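Local coordinates for protein esterase (Alcaligenes sp., PDB 1QLW) that probably hydrolyses carboxylic esters, as an esterase of the alpha/beta hydrolase fold, at residues C71-R85 with P161-D175. Residues are numbered along the deposited sequence; the frame is centred on the assembly and turned at random.
Sequences CCLTGMTWETTPDGR and PVQAQAELWQQMVPD
Cys72 and Val173 join the two segments through their backbones: Val173 N donates to Cys72 O at 2.9 Å, reaching it from above the carbonyl plane, and Met172 CA approaches the same oxygen. Cys72 is gripped at its other backbone end too: its N donates to Asp175 OD2 at 3.0 Å, while Asp175 OD1 pairs with Arg107; an aspartate suits a place where one carboxylate must serve both an amide and a cation. The disulfide between the adjacent Cys71 and Cys72 probably stiffens this part of the loop, and Cys72 CB rests on Met172 CE at 3.7 Å. Packing is tight around Gln171, whose first torsion (chi1 72°) and extended chain carry it in between Leu73, with CD2 4.0 Å from Gln171 CG, and Met76, with CG 3.7 Å from Gln171 CB. Two waters link Gln171 O to the hydroxyl and amide of Thr74. Pro82, compact and apolar, sets its ring against helix 165-171, beside Ala164 and Leu168.

Toward solvent the contact loosens. Asp83 lies across Pro161, with OD1 3.5 Å from Pro161 CG, and reaches Gln163 through a water bound to Asp83 OD2 and Gln163 NE2. Its OD2 also takes a straight bond from Arg85 NE (168°), in the guanidinium plane. Replacing Asp83 by alanine would strip the carboxylate from Arg85 and the Thr81 hydroxyl, and is likely to leave the guanidinium less firmly held and Pro161 less covered.

The loop after strand 65-68 is roofed by helix 165-171; helix 138-144 packs on Trp169 and Met172, while Trp78 packs on strands 99-103 and 200-205.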
loop_
_atom_site.group_PDB
_atom_site.type_symbol
_atom_site.label_atom_id
_atom_site.label_comp_id
_atom_site.label_asym_id
_atom_site.label_seq_id
_atom_site.Cartn_x
_atom_site.Cartn_y
_atom_site.Cartn_z
ATOM N N CYS A 71 -14.024 4.139 -1.700
ATOM C CA CYS A 71 -14.115 2.883 -2.423
ATOM C C CYS A 71 -13.064 2.784 -3.500
ATOM O O CYS A 71 -12.573 3.772 -4.038
ATOM C CB CYS A 71 -15.448 2.638 -3.125
ATOM S SG CYS A 71 -15.542 3.206 -4.837
ATOM N N CYS A 72 -12.712 1.538 -3.858
ATOM C CA CYS A 72 -12.077 1.285 -5.135
ATOM C C CYS A 72 -10.683 1.886 -5.249
ATOM O O CYS A 72 -10.139 1.968 -6.354
ATOM C CB CYS A 72 -12.987 1.896 -6.255
ATOM S SG CYS A 72 -14.745 1.756 -6.041
ATOM N N LEU A 73 -10.107 2.309 -4.139
ATOM C CA LEU A 73 -8.904 3.109 -4.057
ATOM C C LEU A 73 -8.151 2.713 -2.795
ATOM O O LEU A 73 -8.664 1.959 -1.965
ATOM C CB LEU A 73 -9.271 4.608 -3.992
ATOM C CG LEU A 73 -9.942 5.202 -5.225
ATOM C CD1 LEU A 73 -10.633 6.523 -4.861
ATOM C CD2 LEU A 73 -8.928 5.397 -6.333
ATOM N N THR A 74 -6.949 3.247 -2.652
ATOM C CA THR A 74 -6.137 3.040 -1.459
ATOM C C THR A 74 -5.683 4.403 -0.958
ATOM O O THR A 74 -6.128 5.457 -1.425
ATOM C CB THR A 74 -4.916 2.150 -1.744
ATOM O OG1 THR A 74 -3.976 2.871 -2.555
ATOM C CG2 THR A 74 -5.321 0.842 -2.389
ATOM N N GLY A 75 -4.764 4.418 0.003
ATOM C CA GLY A 75 -4.189 5.666 0.491
ATOM C C GLY A 75 -3.435 6.431 -0.572
ATOM O O GLY A 75 -3.159 7.630 -0.396
ATOM N N MET A 76 -3.104 5.792 -1.707
ATOM C CA MET A 76 -2.617 6.508 -2.883
ATOM C C MET A 76 -3.514 7.677 -3.242
ATOM O O MET A 76 -3.010 8.654 -3.828
ATOM C CB MET A 76 -2.542 5.520 -4.053
ATOM C CG MET A 76 -2.197 6.135 -5.393
ATOM S SD MET A 76 -0.515 6.789 -5.449
ATOM C CE MET A 76 -0.519 7.620 -7.034
ATOM N N THR A 77 -4.799 7.645 -2.931
ATOM C CA THR A 77 -5.732 8.735 -3.183
ATOM C C THR A 77 -5.085 10.086 -2.869
ATOM O O THR A 77 -5.313 11.044 -3.619
ATOM C CB THR A 77 -6.965 8.581 -2.269
ATOM O OG1 THR A 77 -7.744 7.451 -2.667
ATOM C CG2 THR A 77 -7.881 9.804 -2.317
ATOM N N TRP A 78 -4.396 10.165 -1.742
ATOM C CA TRP A 78 -3.902 11.401 -1.176
ATOM C C TRP A 78 -2.481 11.753 -1.550
ATOM O O TRP A 78 -1.977 12.792 -1.115
ATOM C CB TRP A 78 -4.001 11.320 0.355
ATOM C CG TRP A 78 -5.297 10.764 0.867
ATOM C CD1 TRP A 78 -5.497 9.501 1.356
ATOM C CD2 TRP A 78 -6.564 11.426 0.919
ATOM N NE1 TRP A 78 -6.807 9.334 1.712
ATOM C CE2 TRP A 78 -7.485 10.498 1.456
ATOM C CE3 TRP A 78 -7.017 12.704 0.574
ATOM C CZ2 TRP A 78 -8.825 10.827 1.659
ATOM C CZ3 TRP A 78 -8.340 13.020 0.773
ATOM C CH2 TRP A 78 -9.231 12.092 1.323
ATOM N N GLU A 79 -1.806 10.844 -2.260
ATOM C CA GLU A 79 -0.391 10.989 -2.611
ATOM C C GLU A 79 -0.274 11.813 -3.875
ATOM O O GLU A 79 -1.170 12.619 -4.166
ATOM C CB GLU A 79 0.238 9.579 -2.662
ATOM C CG GLU A 79 0.184 8.909 -1.285
ATOM C CD GLU A 79 0.818 7.547 -1.197
ATOM O OE1 GLU A 79 1.175 6.946 -2.234
ATOM O OE2 GLU A 79 0.908 7.019 -0.064
ATOM N N THR A 80 0.778 11.691 -4.671
ATOM C CA THR A 80 0.887 12.465 -5.902
ATOM C C THR A 80 -0.373 12.274 -6.732
ATOM O O THR A 80 -0.863 11.154 -6.883
ATOM C CB THR A 80 2.077 11.940 -6.704
ATOM O OG1 THR A 80 3.217 11.848 -5.833
ATOM C CG2 THR A 80 2.366 12.762 -7.938
ATOM N N THR A 81 -0.863 13.368 -7.321
ATOM C CA THR A 81 -2.071 13.242 -8.140
ATOM C C THR A 81 -1.772 12.416 -9.379
ATOM O O THR A 81 -0.621 12.221 -9.785
ATOM C CB THR A 81 -2.611 14.623 -8.565
ATOM O OG1 THR A 81 -1.681 15.228 -9.485
ATOM C CG2 THR A 81 -2.806 15.541 -7.352
ATOM N N PRO A 82 -2.814 11.948 -10.080
ATOM C CA PRO A 82 -2.599 11.162 -11.301
ATOM C C PRO A 82 -1.758 11.861 -12.344
ATOM O O PRO A 82 -1.014 11.206 -13.090
ATOM C CB PRO A 82 -4.022 10.877 -11.790
ATOM C CG PRO A 82 -4.821 10.810 -10.522
ATOM C CD PRO A 82 -4.230 11.877 -9.634
ATOM N N ASP A 83 -1.830 13.191 -12.439
ATOM C CA ASP A 83 -1.059 13.983 -13.374
ATOM C C ASP A 83 0.244 14.517 -12.806
ATOM O O ASP A 83 0.886 15.362 -13.444
ATOM C CB ASP A 83 -1.890 15.107 -13.982
ATOM C CG ASP A 83 -2.362 16.125 -12.969
ATOM O OD1 ASP A 83 -2.773 15.743 -11.853
ATOM O OD2 ASP A 83 -2.335 17.330 -13.308
ATOM N N GLY A 84 0.674 14.031 -11.652
ATOM C CA GLY A 84 2.010 14.302 -11.157
ATOM C C GLY A 84 2.167 15.469 -10.218
ATOM O O GLY A 84 3.311 15.840 -9.914
ATOM N N ARG A 85 1.090 16.059 -9.739
ATOM C CA ARG A 85 1.162 17.219 -8.873
ATOM C C ARG A 85 1.132 16.806 -7.402
ATOM O O ARG A 85 0.768 15.704 -7.010
ATOM C CB ARG A 85 -0.004 18.168 -9.176
ATOM C CG ARG A 85 0.111 18.829 -10.541
ATOM C CD ARG A 85 -1.076 19.737 -10.815
ATOM N NE ARG A 85 -2.284 18.935 -11.037
ATOM C CZ ARG A 85 -3.271 18.794 -10.163
ATOM N NH1 ARG A 85 -3.371 19.512 -9.056
ATOM N NH2 ARG A 85 -4.226 17.919 -10.466
ATOM N N PRO A 161 -8.022 16.410 -13.836
ATOM C CA PRO A 161 -7.079 16.313 -14.955
ATOM C C PRO A 161 -7.395 15.068 -15.793
ATOM O O PRO A 161 -6.705 14.042 -15.728
ATOM C CB PRO A 161 -5.726 16.208 -14.276
ATOM C CG PRO A 161 -6.034 15.498 -12.984
ATOM C CD PRO A 161 -7.370 16.079 -12.557
ATOM N N VAL A 162 -8.434 15.169 -16.630
ATOM C CA VAL A 162 -8.902 14.043 -17.413
ATOM C C VAL A 162 -7.886 13.559 -18.421
ATOM O O VAL A 162 -7.942 12.389 -18.818
ATOM C CB VAL A 162 -10.269 14.296 -18.084
ATOM C CG1 VAL A 162 -11.398 14.405 -17.068
ATOM C CG2 VAL A 162 -10.194 15.527 -18.961
ATOM N N GLN A 163 -6.895 14.369 -18.793
ATOM C CA GLN A 163 -5.792 13.883 -19.614
ATOM C C GLN A 163 -5.005 12.776 -18.932
ATOM O O GLN A 163 -4.309 12.018 -19.618
ATOM C CB GLN A 163 -4.860 15.021 -20.013
ATOM C CG GLN A 163 -3.915 15.549 -18.975
ATOM C CD GLN A 163 -4.428 16.488 -17.926
ATOM O OE1 GLN A 163 -5.626 16.734 -17.791
ATOM N NE2 GLN A 163 -3.511 17.050 -17.139
ATOM N N ALA A 164 -5.094 12.678 -17.619
ATOM C CA ALA A 164 -4.412 11.667 -16.827
ATOM C C ALA A 164 -5.371 10.598 -16.345
ATOM O O ALA A 164 -5.125 9.927 -15.340
ATOM C CB ALA A 164 -3.676 12.320 -15.660
ATOM N N GLN A 165 -6.456 10.356 -17.097
ATOM C CA GLN A 165 -7.388 9.310 -16.682
ATOM C C GLN A 165 -6.688 7.957 -16.598
ATOM O O GLN A 165 -7.006 7.164 -15.722
ATOM C CB GLN A 165 -8.626 9.222 -17.569
ATOM C CG GLN A 165 -8.358 8.883 -19.022
ATOM C CD GLN A 165 -9.633 8.595 -19.800
ATOM O OE1 GLN A 165 -10.223 7.531 -19.568
ATOM N NE2 GLN A 165 -10.051 9.503 -20.643
ATOM N N ALA A 166 -5.735 7.655 -17.493
ATOM C CA ALA A 166 -5.056 6.358 -17.419
ATOM C C ALA A 166 -4.381 6.144 -16.072
ATOM O O ALA A 166 -4.370 5.033 -15.519
ATOM C CB ALA A 166 -4.012 6.210 -18.516
ATOM N N GLU A 167 -3.758 7.196 -15.553
ATOM C CA GLU A 167 -3.074 7.139 -14.263
ATOM C C GLU A 167 -4.098 6.980 -13.155
ATOM O O GLU A 167 -3.847 6.212 -12.211
ATOM C CB GLU A 167 -2.178 8.350 -14.070
ATOM C CG GLU A 167 -0.953 8.378 -14.973
ATOM C CD GLU A 167 -1.167 8.844 -16.383
ATOM O OE1 GLU A 167 -2.229 9.326 -16.787
ATOM O OE2 GLU A 167 -0.171 8.714 -17.148
ATOM N N LEU A 168 -5.250 7.637 -13.230
ATOM C CA LEU A 168 -6.279 7.380 -12.228
ATOM C C LEU A 168 -6.677 5.906 -12.251
ATOM O O LEU A 168 -6.770 5.255 -11.215
ATOM C CB LEU A 168 -7.507 8.247 -12.474
ATOM C CG LEU A 168 -8.697 7.960 -11.554
ATOM C CD1 LEU A 168 -8.371 8.204 -10.095
ATOM C CD2 LEU A 168 -9.881 8.813 -12.004
ATOM N N TRP A 169 -6.889 5.357 -13.446
ATOM C CA TRP A 169 -7.292 3.947 -13.519
ATOM C C TRP A 169 -6.250 3.037 -12.914
ATOM O O TRP A 169 -6.556 2.008 -12.312
ATOM C CB TRP A 169 -7.601 3.526 -14.949
ATOM C CG TRP A 169 -8.549 4.397 -15.718
ATOM C CD1 TRP A 169 -8.473 4.632 -17.067
ATOM C CD2 TRP A 169 -9.676 5.133 -15.251
ATOM N NE1 TRP A 169 -9.486 5.456 -17.460
ATOM C CE2 TRP A 169 -10.240 5.793 -16.366
ATOM C CE3 TRP A 169 -10.307 5.337 -14.025
ATOM C CZ2 TRP A 169 -11.360 6.624 -16.303
ATOM C CZ3 TRP A 169 -11.426 6.156 -13.937
ATOM C CH2 TRP A 169 -11.941 6.781 -15.082
ATOM N N GLN A 170 -4.951 3.397 -13.044
ATOM C CA GLN A 170 -3.898 2.610 -12.438
ATOM C C GLN A 170 -4.033 2.511 -10.922
ATOM O O GLN A 170 -3.585 1.502 -10.358
ATOM C CB GLN A 170 -2.514 3.180 -12.764
ATOM C CG GLN A 170 -2.047 2.942 -14.178
ATOM C CD GLN A 170 -0.737 3.663 -14.463
ATOM O OE1 GLN A 170 -0.628 4.854 -14.142
ATOM N NE2 GLN A 170 0.248 2.986 -15.023
ATOM N N GLN A 171 -4.547 3.545 -10.249
ATOM C CA GLN A 171 -4.598 3.498 -8.797
ATOM C C GLN A 171 -5.872 2.865 -8.256
ATOM O O GLN A 171 -5.990 2.725 -7.027
ATOM C CB GLN A 171 -4.349 4.859 -8.166
ATOM C CG GLN A 171 -5.462 5.882 -8.297
ATOM C CD GLN A 171 -5.168 7.116 -7.467
ATOM O OE1 GLN A 171 -4.353 7.984 -7.892
ATOM N NE2 GLN A 171 -5.757 7.232 -6.319
ATOM N N MET A 172 -6.802 2.477 -9.109
ATOM C CA MET A 172 -8.051 1.860 -8.673
ATOM C C MET A 172 -7.865 0.358 -8.518
ATOM O O MET A 172 -7.136 -0.284 -9.287
ATOM C CB MET A 172 -9.170 2.175 -9.676
ATOM C CG MET A 172 -9.446 3.675 -9.683
ATOM S SD MET A 172 -10.937 4.143 -10.594
ATOM C CE MET A 172 -12.193 3.476 -9.494
ATOM N N VAL A 173 -8.511 -0.183 -7.490
ATOM C CA VAL A 173 -8.331 -1.566 -7.055
ATOM C C VAL A 173 -9.663 -2.201 -6.713
ATOM O O VAL A 173 -10.633 -1.503 -6.383
ATOM C CB VAL A 173 -7.403 -1.626 -5.812
ATOM C CG1 VAL A 173 -6.014 -1.055 -6.082
ATOM C CG2 VAL A 173 -8.012 -0.923 -4.606
ATOM N N PRO A 174 -9.725 -3.534 -6.681
ATOM C CA PRO A 174 -10.918 -4.217 -6.181
ATOM C C PRO A 174 -11.210 -3.876 -4.735
ATOM O O PRO A 174 -10.319 -3.628 -3.926
ATOM C CB PRO A 174 -10.580 -5.699 -6.341
ATOM C CG PRO A 174 -9.604 -5.722 -7.462
ATOM C CD PRO A 174 -8.749 -4.487 -7.270
ATOM N N ASP A 175 -12.492 -3.945 -4.422
ATOM C CA ASP A 175 -13.026 -3.532 -3.131
ATOM C C ASP A 175 -13.719 -4.699 -2.458
ATOM O O ASP A 175 -14.610 -5.318 -3.045
ATOM C CB ASP A 175 -13.967 -2.352 -3.366
ATOM C CG ASP A 175 -14.252 -1.566 -2.124
ATOM O OD1 ASP A 175 -14.411 -2.187 -1.060
ATOM O OD2 ASP A 175 -14.331 -0.317 -2.231
HETATM O O HOH W 1 -3.807 2.026 -5.223
HETATM O O HOH W 2 -5.865 4.719 -4.919
HETATM O O HOH W 3 -3.574 19.118 -15.052
#